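Local coordinates for protein acyl-coenzyme A oxidase (Caenorhabditis elegans, PDB 5K3H) that catalyses the FAD-dependent, oxygen-consuming desaturation of acyl-CoA to (2E)-enoyl-CoA, the first step of peroxisomal beta-oxidation, and works as a homodimer or with related oxidases, at residues Ala381-His384 against Ala385-Ser388; Leu442-Ala445 against Arg446-Lys450; Thr652-Pro656 against Ser657-Tyr661; Tyr414-Ser418 against Tyr419-Ile423; Asn552-Asp556 against Ile557-Glu561. All blocks are in the same frame, centred on the assembly; numbering follows the deposited sequence.

Interaction 1: Ala381-His384 against Ala385-Ser388; sequences ADLH and ALTS
The carbonyl oxygen of Leu383 is gripped twice by Thr387, whose backbone and hydroxyl both donate to it. Thr387 N lies 3.0 Å from Leu383 O with an N-H...O angle of 166°, and Thr387 OG1 lies 3.1 Å from Leu383 O, reaching it from the other face of the carbonyl plane. The hydroxyl can fold back because OG1 stands beside its own backbone N and anti to the carbonyl carbon (chi1 -75°), the usual way a helical threonine bonds to the preceding turn. One residue on, Ser388 N donates to His384 O over 3.3 Å, from above the carbonyl plane; Ser388 OG also lies over one face of the His384 imidazole and has a further partner in Gln443 OE1. At the start of the helix Ala385 N closes the first turn on Ala381 O at 3.0 Å. On another side of the helix Leu383 and Leu386 lean together through their methyl ends, Leu383 CD1 being 4.1 Å from Leu386 CD2. This is the N-terminal end of helix 382-408 in the C-alpha1 domain: Leu383 and Thr387 pack on helix 338-367, whereas Ala385 rests on Leu444 and Tyr447 of helix 437-456.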
loop_
_atom_site.group_PDB
_atom_site.type_symbol
_atom_site.label_atom_id
_atom_site.label_comp_id
_atom_site.label_asym_id
_atom_site.label_seq_id
_atom_site.Cartn_x
_atom_site.Cartn_y
_atom_site.Cartn_z
ATOM N N ALA B 381 24.278 -19.264 -13.121
ATOM C CA ALA B 381 23.112 -18.916 -13.943
ATOM C C ALA B 381 21.832 -19.400 -13.280
ATOM O O ALA B 381 20.895 -18.624 -13.100
ATOM C CB ALA B 381 23.233 -19.504 -15.329
ATOM N N ASP B 382 21.810 -20.695 -12.946
ATOM C CA ASP B 382 20.848 -21.296 -12.019
ATOM C C ASP B 382 20.490 -20.336 -10.886
ATOM O O ASP B 382 19.332 -20.267 -10.461
ATOM C CB ASP B 382 21.422 -22.593 -11.421
ATOM C CG ASP B 382 20.663 -23.854 -11.862
ATOM O OD1 ASP B 382 19.930 -24.468 -11.039
ATOM O OD2 ASP B 382 20.812 -24.247 -13.044
ATOM N N LEU B 383 21.476 -19.583 -10.399
ATOM C CA LEU B 383 21.284 -18.732 -9.238
ATOM C C LEU B 383 20.952 -17.292 -9.597
ATOM O O LEU B 383 20.187 -16.648 -8.867
ATOM C CB LEU B 383 22.532 -18.764 -8.354
ATOM C CG LEU B 383 22.377 -18.228 -6.926
ATOM C CD1 LEU B 383 21.399 -19.074 -6.119
ATOM C CD2 LEU B 383 23.732 -18.157 -6.235
ATOM N N HIS B 384 21.495 -16.763 -10.693
ATOM C CA HIS B 384 21.131 -15.408 -11.075
ATOM C C HIS B 384 19.675 -15.344 -11.496
ATOM O O HIS B 384 19.025 -14.302 -11.327
ATOM C CB HIS B 384 22.033 -14.901 -12.204
ATOM C CG HIS B 384 21.735 -13.492 -12.636
ATOM N ND1 HIS B 384 21.915 -12.400 -11.810
ATOM C CD2 HIS B 384 21.252 -13.002 -13.805
ATOM C CE1 HIS B 384 21.566 -11.299 -12.454
ATOM N NE2 HIS B 384 21.157 -11.636 -13.666
ATOM N N ALA B 385 19.156 -16.444 -12.056
ATOM C CA ALA B 385 17.749 -16.517 -12.446
ATOM C C ALA B 385 16.831 -16.557 -11.228
ATOM O O ALA B 385 15.844 -15.809 -11.151
ATOM C CB ALA B 385 17.527 -17.750 -13.314
ATOM N N LEU B 386 17.155 -17.416 -10.260
ATOM C CA LEU B 386 16.339 -17.555 -9.059
ATOM C C LEU B 386 16.319 -16.267 -8.252
ATOM O O LEU B 386 15.263 -15.827 -7.783
ATOM C CB LEU B 386 16.874 -18.714 -8.220
ATOM C CG LEU B 386 16.323 -18.845 -6.797
ATOM C CD1 LEU B 386 14.927 -19.460 -6.777
ATOM C CD2 LEU B 386 17.314 -19.644 -5.935
ATOM N N THR B 387 17.493 -15.665 -8.063
ATOM C CA THR B 387 17.622 -14.392 -7.362
ATOM C C THR B 387 16.754 -13.303 -7.995
ATOM O O THR B 387 16.184 -12.464 -7.290
ATOM C CB THR B 387 19.098 -14.007 -7.357
ATOM O OG1 THR B 387 19.767 -14.832 -6.398
ATOM C CG2 THR B 387 19.315 -12.533 -7.012
ATOM N N SER B 388 16.648 -13.292 -9.327
ATOM C CA SER B 388 15.778 -12.308 -9.967
ATOM C C SER B 388 14.336 -12.493 -9.517
ATOM O O SER B 388 13.630 -11.515 -9.241
ATOM C CB SER B 388 15.852 -12.436 -11.492
ATOM O OG SER B 388 17.166 -12.745 -11.917
#

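Interaction 2: Leu442-Ala445 against Arg446-Lys450; sequences LQLA and RYLVK
Ala445 O receives Val449 N at 2.9 Å in a regular alpha-helical run, the middle of helix 437-456 of the C-alpha1 domain; Arg446 and Leu444 are the other main participants. The CG2 branch of Val449 folds back alongside the same oxygen, 3.3 Å from Ala445 O. The Ala445 methyl faces another way, onto Ser535 of helix 520-553, a residue of the ATP site, so a small side chain sits where the two helices come close. Arg446 N bonds to Leu442 O at 3.0 Å, and Arg446 CG lies close to the same oxygen, 3.4 Å from Leu442 O. From there the arginine chain runs extended from CG to NE, and its charged end makes a cation-pi contact with Trp524. Leu444 is buried and works through one branch: with CG turned away from its own N (chi1 172°), CD1 swings forward along the helix to both Tyr447 and Leu448. It meets the tyrosine at the ring edge, near the ring plane, Leu444 CD1 lying 4.2 Å from Tyr447 CD2. Against Leu448 the approach is slanting, with Leu444 CD1 4.0 Å from Leu448 CG.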
loop_
_atom_site.group_PDB
_atom_site.type_symbol
_atom_site.label_atom_id
_atom_site.label_comp_id
_atom_site.label_asym_id
_atom_site.label_seq_id
_atom_site.Cartn_x
_atom_site.Cartn_y
_atom_site.Cartn_z
ATOM N N LEU B 442 10.561 -11.826 -15.800
ATOM C CA LEU B 442 10.706 -12.333 -17.161
ATOM C C LEU B 442 12.153 -12.772 -17.457
ATOM O O LEU B 442 12.370 -13.613 -18.339
ATOM C CB LEU B 442 10.155 -11.277 -18.139
ATOM C CG LEU B 442 8.606 -11.191 -18.264
ATOM C CD1 LEU B 442 8.140 -10.010 -19.087
ATOM C CD2 LEU B 442 8.031 -12.440 -18.896
ATOM N N GLN B 443 13.137 -12.274 -16.705
ATOM C CA GLN B 443 14.476 -12.845 -16.779
ATOM C C GLN B 443 14.512 -14.286 -16.253
ATOM O O GLN B 443 15.173 -15.153 -16.838
ATOM C CB GLN B 443 15.434 -11.970 -15.990
ATOM C CG GLN B 443 16.833 -12.513 -15.869
ATOM C CD GLN B 443 17.751 -11.457 -15.328
ATOM O OE1 GLN B 443 18.617 -11.731 -14.487
ATOM N NE2 GLN B 443 17.545 -10.219 -15.781
ATOM N N LEU B 444 13.830 -14.563 -15.134
ATOM C CA LEU B 444 13.661 -15.950 -14.704
ATOM C C LEU B 444 12.851 -16.744 -15.724
ATOM O O LEU B 444 13.125 -17.926 -15.966
ATOM C CB LEU B 444 13.002 -15.996 -13.318
ATOM C CG LEU B 444 12.548 -17.335 -12.708
ATOM C CD1 LEU B 444 13.661 -18.371 -12.685
ATOM C CD2 LEU B 444 12.025 -17.096 -11.294
ATOM N N ALA B 445 11.851 -16.111 -16.332
ATOM C CA ALA B 445 11.033 -16.804 -17.327
ATOM C C ALA B 445 11.871 -17.339 -18.479
ATOM O O ALA B 445 11.630 -18.452 -18.954
ATOM C CB ALA B 445 9.951 -15.871 -17.865
ATOM N N ARG B 446 12.840 -16.549 -18.965
ATOM C CA ARG B 446 13.710 -17.006 -20.051
ATOM C C ARG B 446 14.453 -18.276 -19.659
ATOM O O ARG B 446 14.553 -19.220 -20.457
ATOM C CB ARG B 446 14.690 -15.896 -20.460
ATOM C CG ARG B 446 14.021 -14.683 -21.124
ATOM C CD ARG B 446 14.961 -13.935 -22.074
ATOM N NE ARG B 446 14.223 -12.981 -22.917
ATOM C CZ ARG B 446 13.610 -13.288 -24.071
ATOM N NH1 ARG B 446 13.641 -14.527 -24.552
ATOM N NH2 ARG B 446 12.957 -12.354 -24.755
ATOM N N TYR B 447 14.954 -18.317 -18.422
ATOM C CA TYR B 447 15.663 -19.483 -17.920
ATOM C C TYR B 447 14.740 -20.687 -17.744
ATOM O O TYR B 447 15.157 -21.825 -17.976
ATOM C CB TYR B 447 16.353 -19.118 -16.613
ATOM C CG TYR B 447 17.003 -20.278 -15.918
ATOM C CD1 TYR B 447 18.151 -20.846 -16.425
ATOM C CD2 TYR B 447 16.487 -20.773 -14.721
ATOM C CE1 TYR B 447 18.759 -21.907 -15.786
ATOM C CE2 TYR B 447 17.084 -21.819 -14.068
ATOM C CZ TYR B 447 18.224 -22.380 -14.613
ATOM O OH TYR B 447 18.841 -23.433 -13.990
ATOM N N LEU B 448 13.510 -20.475 -17.284
ATOM C CA LEU B 448 12.598 -21.612 -17.167
ATOM C C LEU B 448 12.159 -22.115 -18.534
ATOM O O LEU B 448 11.931 -23.316 -18.704
ATOM C CB LEU B 448 11.371 -21.253 -16.324
ATOM C CG LEU B 448 11.536 -20.988 -14.826
ATOM C CD1 LEU B 448 10.213 -20.492 -14.304
ATOM C CD2 LEU B 448 12.032 -22.210 -14.058
ATOM N N VAL B 449 12.032 -21.221 -19.519
ATOM C CA VAL B 449 11.683 -21.648 -20.872
ATOM C C VAL B 449 12.826 -22.441 -21.505
ATOM O O VAL B 449 12.597 -23.463 -22.163
ATOM C CB VAL B 449 11.279 -20.435 -21.723
ATOM C CG1 VAL B 449 11.248 -20.812 -23.174
ATOM C CG2 VAL B 449 9.922 -19.957 -21.295
ATOM N N LYS B 450 14.068 -21.974 -21.335
ATOM C CA LYS B 450 15.226 -22.754 -21.767
ATOM C C LYS B 450 15.243 -24.131 -21.107
ATOM O O LYS B 450 15.683 -25.117 -21.714
ATOM C CB LYS B 450 16.513 -22.016 -21.429
ATOM C CG LYS B 450 17.745 -22.852 -21.702
ATOM C CD LYS B 450 18.994 -22.240 -21.054
ATOM C CE LYS B 450 19.276 -22.935 -19.699
ATOM N NZ LYS B 450 20.441 -22.344 -18.973
#

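Interaction 3: Thr652-Pro656 against Ser657-Tyr661; sequences TDVLP and SVDTY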
loop_
_atom_site.group_PDB
_atom_site.type_symbol
_atom_site.label_atom_id
_atom_site.label_comp_id
_atom_site.label_asym_id
_atom_site.label_seq_id
_atom_site.Cartn_x
_atom_site.Cartn_y
_atom_site.Cartn_z
ATOM N N THR B 652 0.835 25.330 20.248
ATOM C CA THR B 652 -0.100 26.387 20.638
ATOM C C THR B 652 -1.542 25.898 20.495
ATOM O O THR B 652 -1.846 25.070 19.627
ATOM C CB THR B 652 0.070 27.661 19.781
ATOM O OG1 THR B 652 -0.354 27.399 18.437
ATOM C CG2 THR B 652 1.520 28.121 19.753
ATOM N N ASP B 653 -2.436 26.459 21.331
ATOM C CA ASP B 653 -3.853 26.080 21.315
ATOM C C ASP B 653 -4.592 26.636 20.104
ATOM O O ASP B 653 -5.608 26.065 19.681
ATOM C CB ASP B 653 -4.568 26.546 22.586
ATOM C CG ASP B 653 -4.468 25.541 23.715
ATOM O OD1 ASP B 653 -4.319 24.329 23.440
ATOM O OD2 ASP B 653 -4.595 25.948 24.886
ATOM N N VAL B 654 -4.145 27.772 19.575
ATOM C CA VAL B 654 -4.768 28.416 18.421
ATOM C C VAL B 654 -3.789 28.362 17.258
ATOM O O VAL B 654 -2.723 28.984 17.310
ATOM C CB VAL B 654 -5.176 29.865 18.730
ATOM C CG1 VAL B 654 -6.425 30.236 17.975
ATOM C CG2 VAL B 654 -5.420 30.034 20.235
ATOM N N LEU B 655 -4.166 27.649 16.195
ATOM C CA LEU B 655 -3.291 27.555 15.040
ATOM C C LEU B 655 -3.276 28.900 14.324
ATOM O O LEU B 655 -4.283 29.620 14.331
ATOM C CB LEU B 655 -3.758 26.466 14.067
ATOM C CG LEU B 655 -3.775 24.975 14.422
ATOM C CD1 LEU B 655 -4.163 24.154 13.199
ATOM C CD2 LEU B 655 -2.427 24.512 14.957
ATOM N N PRO B 656 -2.146 29.269 13.708
ATOM C CA PRO B 656 -2.151 30.467 12.853
ATOM C C PRO B 656 -3.269 30.464 11.834
ATOM O O PRO B 656 -3.877 31.515 11.596
ATOM C CB PRO B 656 -0.775 30.414 12.178
ATOM C CG PRO B 656 0.088 29.719 13.180
ATOM C CD PRO B 656 -0.799 28.687 13.840
ATOM N N SER B 657 -3.610 29.291 11.286
ATOM C CA SER B 657 -4.693 29.220 10.312
ATOM C C SER B 657 -5.987 29.729 10.907
ATOM O O SER B 657 -6.869 30.174 10.168
ATOM C CB SER B 657 -4.892 27.787 9.807
ATOM O OG SER B 657 -5.333 26.912 10.830
ATOM N N VAL B 658 -6.128 29.636 12.232
ATOM C CA VAL B 658 -7.327 30.122 12.909
ATOM C C VAL B 658 -7.250 31.627 13.161
ATOM O O VAL B 658 -8.254 32.336 13.026
ATOM C CB VAL B 658 -7.561 29.330 14.212
ATOM C CG1 VAL B 658 -8.770 29.865 14.946
ATOM C CG2 VAL B 658 -7.768 27.839 13.900
ATOM N N ASP B 659 -6.074 32.145 13.542
ATOM C CA ASP B 659 -5.946 33.589 13.752
ATOM C C ASP B 659 -6.041 34.355 12.435
ATOM O O ASP B 659 -6.760 35.356 12.337
ATOM C CB ASP B 659 -4.648 33.919 14.483
ATOM C CG ASP B 659 -4.793 33.790 15.995
ATOM O OD1 ASP B 659 -5.910 34.044 16.507
ATOM O OD2 ASP B 659 -3.785 33.455 16.674
ATOM N N THR B 660 -5.328 33.896 11.407
ATOM C CA THR B 660 -5.283 34.628 10.147
ATOM C C THR B 660 -6.572 34.458 9.355
ATOM O O THR B 660 -7.178 35.440 8.911
ATOM C CB THR B 660 -4.102 34.136 9.322
ATOM O OG1 THR B 660 -2.909 34.210 10.115
ATOM C CG2 THR B 660 -3.957 34.960 8.054
ATOM N N TYR B 661 -7.005 33.223 9.174
ATOM C CA TYR B 661 -8.210 32.877 8.447
ATOM C C TYR B 661 -9.170 32.229 9.426
ATOM O O TYR B 661 -8.918 32.199 10.629
ATOM C CB TYR B 661 -7.893 31.939 7.282
ATOM C CG TYR B 661 -6.725 32.357 6.391
ATOM C CD1 TYR B 661 -6.832 33.437 5.527
ATOM C CD2 TYR B 661 -5.538 31.641 6.391
ATOM C CE1 TYR B 661 -5.790 33.801 4.706
ATOM C CE2 TYR B 661 -4.490 31.995 5.574
ATOM C CZ TYR B 661 -4.618 33.076 4.722
ATOM O OH TYR B 661 -3.567 33.442 3.889
#
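Val658 sets CG1 opposite its own backbone N (chi1 178°), which turns that branch back toward Val654, while chi1 of -147° at Val654 brings its CG1 round to meet it. The two methyls touch, Val654 CG1 to Val658 CG1 at 3.8 Å, and the side chains cross at about a right angle. The other branch of Val658, CG2, lies against the CB of Leu655. Ser657 OG rests against the flank of Leu655, 3.6 Å from Leu655 CB. Leu655 is the N-cap residue of the short helix 656-660, and Pro656, which has no N-H to offer, fills the first helical position. The Leu655 carbonyl starts the turn by accepting two donors: Val658 N at 2.8 Å, from above the carbonyl plane, and Asp659 N at 3.2 Å, in that plane. Thr660 N then meets Pro656 O almost head-on, at 2.8 Å and an N-H...O angle of 177°, and Thr660 OG1 adds a weak bond to the same oxygen. The CG2 methyl of Thr660 sits over the centre of one face of the Tyr661 ring, 3.7 Å above its plane. This C-terminal piece packs against the second subunit: Leu655 lies on Lys195 and Val658 on His228 of that chain, whose Arg223 bonds to the carbonyl of Asp653.

Interaction 4: Tyr414-Ser418 against Tyr419-Ile423; sequences YSMAS and YISEI
The chain rounds a tight corner in which Met416 to Ser418 have helical backbone angles without regular helical bonds, Tyr419 takes a positive phi of 75°, and helix 420-428 begins directly after it. Ser418 bridges the corner with its hydroxyl: Ile420 N donates to Ser418 OG over 3.2 Å, nearly straight at 170°. That OG stands between its own N and carbonyl carbon (chi1 83°), on the side facing the first helical N-H, and it is also hydrogen-bonded to the carbonyl of Gly413. Tyr419 occupies the N-cap position, its carbonyl accepting Ile423 N at 3.2 Å. Upstream, Ser415 forms an ST turn, its OG accepting from Ala417 N at 2.9 Å. A water joins the loop to the helix, donating to Ser415 O at 2.9 Å and sharing a hydrogen bond with Ser421 OG at 2.6 Å. Met416 curls over this link, for bends at chi2 and chi3 bring its sulfur beside the same hydroxyl, Met416 SD lying 3.3 Å from Ser421 OG. Its terminal methyl continues to Tyr419 and Glu422, with Met416 CE 4.2 Å from Tyr419 CD1. The CB of Glu422 lies over one face of the Tyr419 ring, offset toward the rim. Farther out, Tyr419 OH bonds to Glu109 and Glu422 OE2 to the backbone N of Tyr245. Ile420 packs on helices 300-319 and 382-408, while Met416 meets Trp643 and, in the second subunit, Lys242.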
loop_
_atom_site.group_PDB
_atom_site.type_symbol
_atom_site.label_atom_id
_atom_site.label_comp_id
_atom_site.label_asym_id
_atom_site.label_seq_id
_atom_site.Cartn_x
_atom_site.Cartn_y
_atom_site.Cartn_z
ATOM N N TYR B 414 -3.488 4.077 11.129
ATOM C CA TYR B 414 -3.344 5.160 10.166
ATOM C C TYR B 414 -2.431 6.258 10.681
ATOM O O TYR B 414 -1.942 7.074 9.897
ATOM C CB TYR B 414 -4.720 5.743 9.866
ATOM C CG TYR B 414 -4.832 6.503 8.580
ATOM C CD1 TYR B 414 -4.938 5.836 7.375
ATOM C CD2 TYR B 414 -4.866 7.894 8.561
ATOM C CE1 TYR B 414 -5.056 6.529 6.178
ATOM C CE2 TYR B 414 -4.989 8.600 7.359
ATOM C CZ TYR B 414 -5.087 7.907 6.178
ATOM O OH TYR B 414 -5.211 8.570 4.979
ATOM N N SER B 415 -2.206 6.290 11.981
ATOM C CA SER B 415 -1.341 7.273 12.600
ATOM C C SER B 415 0.120 6.979 12.293
ATOM O O SER B 415 0.511 5.825 12.061
ATOM C CB SER B 415 -1.568 7.263 14.115
ATOM O OG SER B 415 -0.697 8.163 14.782
ATOM N N MET B 416 0.939 8.037 12.273
ATOM C CA MET B 416 2.369 7.752 12.250
ATOM C C MET B 416 2.857 7.185 13.572
ATOM O O MET B 416 4.034 6.819 13.677
ATOM C CB MET B 416 3.193 8.972 11.883
ATOM C CG MET B 416 2.983 9.475 10.467
ATOM S SD MET B 416 3.093 8.242 9.141
ATOM C CE MET B 416 4.673 7.474 9.513
ATOM N N ALA B 417 1.995 7.134 14.588
ATOM C CA ALA B 417 2.344 6.468 15.840
ATOM C C ALA B 417 2.449 4.949 15.695
ATOM O O ALA B 417 3.030 4.295 16.574
ATOM C CB ALA B 417 1.328 6.832 16.929
ATOM N N SER B 418 1.855 4.363 14.642
ATOM C CA SER B 418 2.049 2.941 14.374
ATOM C C SER B 418 3.353 2.695 13.624
ATOM O O SER B 418 3.973 1.636 13.786
ATOM C CB SER B 418 0.901 2.392 13.561
ATOM O OG SER B 418 1.144 2.684 12.201
ATOM N N TYR B 419 3.737 3.632 12.759
ATOM C CA TYR B 419 4.950 3.689 11.942
ATOM C C TYR B 419 4.907 2.741 10.754
ATOM O O TYR B 419 5.846 2.763 9.953
ATOM C CB TYR B 419 6.231 3.417 12.749
ATOM C CG TYR B 419 7.459 4.058 12.137
ATOM C CD1 TYR B 419 7.505 5.440 11.894
ATOM C CD2 TYR B 419 8.573 3.301 11.799
ATOM C CE1 TYR B 419 8.606 6.041 11.335
ATOM C CE2 TYR B 419 9.695 3.903 11.238
ATOM C CZ TYR B 419 9.689 5.274 11.009
ATOM O OH TYR B 419 10.784 5.887 10.449
ATOM N N ILE B 420 3.837 1.958 10.576
ATOM C CA ILE B 420 3.812 0.911 9.554
ATOM C C ILE B 420 3.740 1.492 8.148
ATOM O O ILE B 420 4.306 0.920 7.202
ATOM C CB ILE B 420 2.636 -0.044 9.823
ATOM C CG1 ILE B 420 2.833 -0.743 11.172
ATOM C CG2 ILE B 420 2.557 -1.077 8.731
ATOM C CD1 ILE B 420 1.656 -1.582 11.600
ATOM N N SER B 421 3.093 2.638 7.975
ATOM C CA SER B 421 3.024 3.216 6.639
ATOM C C SER B 421 4.399 3.572 6.094
ATOM O O SER B 421 4.634 3.446 4.887
ATOM C CB SER B 421 2.119 4.447 6.649
ATOM O OG SER B 421 2.687 5.497 7.409
ATOM N N GLU B 422 5.320 4.016 6.954
ATOM C CA GLU B 422 6.692 4.283 6.530
ATOM C C GLU B 422 7.462 2.980 6.341
ATOM O O GLU B 422 8.254 2.853 5.399
ATOM C CB GLU B 422 7.388 5.187 7.555
ATOM C CG GLU B 422 8.770 5.729 7.139
ATOM C CD GLU B 422 8.730 6.741 6.005
ATOM O OE1 GLU B 422 7.671 7.373 5.778
ATOM O OE2 GLU B 422 9.761 6.882 5.315
ATOM N N ILE B 423 7.231 1.993 7.216
ATOM C CA ILE B 423 7.828 0.673 7.020
ATOM C C ILE B 423 7.417 0.106 5.665
ATOM O O ILE B 423 8.255 -0.415 4.919
ATOM C CB ILE B 423 7.430 -0.272 8.179
ATOM C CG1 ILE B 423 8.016 0.199 9.515
ATOM C CG2 ILE B 423 7.848 -1.706 7.903
ATOM C CD1 ILE B 423 7.306 -0.393 10.737
HETATM O O HOH W 1 2.165 4.953 9.863
#

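Interaction 5: Asn552-Asp556 against Ile557-Glu561; sequences NEIGD and ITIKE
Ile554 lays its CG2 branch against the root of Lys560, 3.9 Å from Lys560 CB, and the two side chains slide past each other in opposite directions. The contact spans a tight helix-loop-helix connection, in which helix 520-553 ends and helix 557-577 begins with Asp556 as its N-cap. The same methyl of Ile554 also meets Ile559, CG2 to CG2 at 4.0 Å, the two side chains crossing at about a right angle. Both isoleucines are buried, and they continue onto helix 27-35, where Ile554 touches Gln33 and Ile559 touches Ala29 and Met30. At the cap, Asp556 has CG turned away from its own N (chi1 -173°), which carries the carboxylate over the first turn of the new helix. Its OD1 takes a weak capping bond from Thr558 N, 3.2 Å long and bent to 130°, and lies 3.1 Å from Thr558 OG1. The flank of the carboxylate rests on Ile559, with Asp556 CG 3.6 Å from Ile559 CG1, so the cap has an apolar as well as a polar side. A negative charge here would probably interact favourably with the helix dipole. The Asp556 carbonyl begins the regular pattern, accepting Lys560 N at 2.9 Å. Lys560 then extends back across the loop toward the end of the preceding helix, its CD passing 3.3 Å from Ile554 O, and its NZ makes weak bonds to two backbone oxygens, Ile554 O and, at 3.3 Å, Asn552 O.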
loop_
_atom_site.group_PDB
_atom_site.type_symbol
_atom_site.label_atom_id
_atom_site.label_comp_id
_atom_site.label_asym_id
_atom_site.label_seq_id
_atom_site.Cartn_x
_atom_site.Cartn_y
_atom_site.Cartn_z
ATOM N N ASN B 552 14.459 -29.144 9.282
ATOM C CA ASN B 552 15.018 -30.484 9.444
ATOM C C ASN B 552 16.385 -30.457 10.102
ATOM O O ASN B 552 16.745 -31.403 10.804
ATOM C CB ASN B 552 15.124 -31.187 8.093
ATOM C CG ASN B 552 13.778 -31.555 7.544
ATOM O OD1 ASN B 552 12.843 -31.842 8.304
ATOM N ND2 ASN B 552 13.655 -31.544 6.222
ATOM N N GLU B 553 17.163 -29.397 9.890
ATOM C CA GLU B 553 18.509 -29.362 10.433
ATOM C C GLU B 553 18.545 -29.014 11.910
ATOM O O GLU B 553 19.604 -29.164 12.543
ATOM C CB GLU B 553 19.365 -28.349 9.677
ATOM C CG GLU B 553 19.626 -28.661 8.204
ATOM C CD GLU B 553 20.348 -27.501 7.520
ATOM O OE1 GLU B 553 20.678 -26.529 8.242
ATOM O OE2 GLU B 553 20.585 -27.552 6.283
ATOM N N ILE B 554 17.435 -28.553 12.483
ATOM C CA ILE B 554 17.475 -27.986 13.826
ATOM C C ILE B 554 17.423 -29.106 14.845
ATOM O O ILE B 554 16.572 -29.995 14.764
ATOM C CB ILE B 554 16.333 -26.982 14.031
ATOM C CG1 ILE B 554 16.570 -25.737 13.183
ATOM C CG2 ILE B 554 16.221 -26.563 15.501
ATOM C CD1 ILE B 554 15.393 -24.805 13.171
ATOM N N GLY B 555 18.320 -29.052 15.820
ATOM C CA GLY B 555 18.406 -30.076 16.848
ATOM C C GLY B 555 17.606 -29.781 18.096
ATOM O O GLY B 555 16.990 -30.685 18.667
ATOM N N ASP B 556 17.591 -28.521 18.523
ATOM C CA ASP B 556 16.804 -28.097 19.680
ATOM C C ASP B 556 15.320 -28.390 19.455
ATOM O O ASP B 556 14.690 -27.797 18.578
ATOM C CB ASP B 556 17.059 -26.601 19.937
ATOM C CG ASP B 556 16.425 -26.094 21.218
ATOM O OD1 ASP B 556 15.351 -26.615 21.612
ATOM O OD2 ASP B 556 16.994 -25.149 21.825
ATOM N N ILE B 557 14.743 -29.286 20.249
ATOM C CA ILE B 557 13.404 -29.802 19.952
ATOM C C ILE B 557 12.323 -28.727 20.111
ATOM O O ILE B 557 11.393 -28.659 19.302
ATOM C CB ILE B 557 13.111 -31.029 20.843
ATOM C CG1 ILE B 557 13.914 -32.236 20.361
ATOM C CG2 ILE B 557 11.641 -31.365 20.810
ATOM C CD1 ILE B 557 13.899 -33.423 21.342
ATOM N N THR B 558 12.435 -27.843 21.113
ATOM C CA THR B 558 11.377 -26.844 21.300
ATOM C C THR B 558 11.390 -25.806 20.180
ATOM O O THR B 558 10.327 -25.339 19.754
ATOM C CB THR B 558 11.479 -26.168 22.683
ATOM O OG1 THR B 558 12.767 -25.544 22.878
ATOM C CG2 THR B 558 11.240 -27.181 23.781
ATOM N N ILE B 559 12.581 -25.459 19.679
ATOM C CA ILE B 559 12.709 -24.567 18.534
ATOM C C ILE B 559 12.203 -25.229 17.254
ATOM O O ILE B 559 11.527 -24.595 16.434
ATOM C CB ILE B 559 14.184 -24.138 18.389
ATOM C CG1 ILE B 559 14.647 -23.361 19.625
ATOM C CG2 ILE B 559 14.420 -23.406 17.067
ATOM C CD1 ILE B 559 13.869 -22.046 19.894
ATOM N N LYS B 560 12.538 -26.502 17.050
ATOM C CA LYS B 560 12.147 -27.183 15.820
ATOM C C LYS B 560 10.629 -27.372 15.751
ATOM O O LYS B 560 10.030 -27.282 14.667
ATOM C CB LYS B 560 12.888 -28.513 15.734
ATOM C CG LYS B 560 12.497 -29.405 14.580
ATOM C CD LYS B 560 13.327 -30.672 14.681
ATOM C CE LYS B 560 13.060 -31.648 13.559
ATOM N NZ LYS B 560 14.377 -32.100 13.030
ATOM N N GLU B 561 9.996 -27.649 16.897
ATOM C CA GLU B 561 8.546 -27.763 16.944
ATOM C C GLU B 561 7.856 -26.422 16.730
ATOM O O GLU B 561 6.735 -26.380 16.210
ATOM C CB GLU B 561 8.114 -28.356 18.287
ATOM C CG GLU B 561 8.504 -29.808 18.435
ATOM C CD GLU B 561 7.913 -30.445 19.672
ATOM O OE1 GLU B 561 7.543 -29.686 20.611
ATOM O OE2 GLU B 561 7.745 -31.698 19.655
#

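Interactions 1 and 2 sit about 10 Å apart between centres and touch directly, joining helices 382-408 and 437-456. Interaction 2 is largely buried and apolar, whereas interaction 1, at a helix start, is only partly buried and relies more on hydroxyls. Interaction 4 is also buried, but as a loop-to-helix corner it depends on serines and a water. Interactions 3 and 5 likewise begin helices, nearer the surface: a backbone carbonyl and proline do so at 652-661, an aspartate cap at 552-561. Interactions 3 and 4 both reach the second subunit; the other three do not.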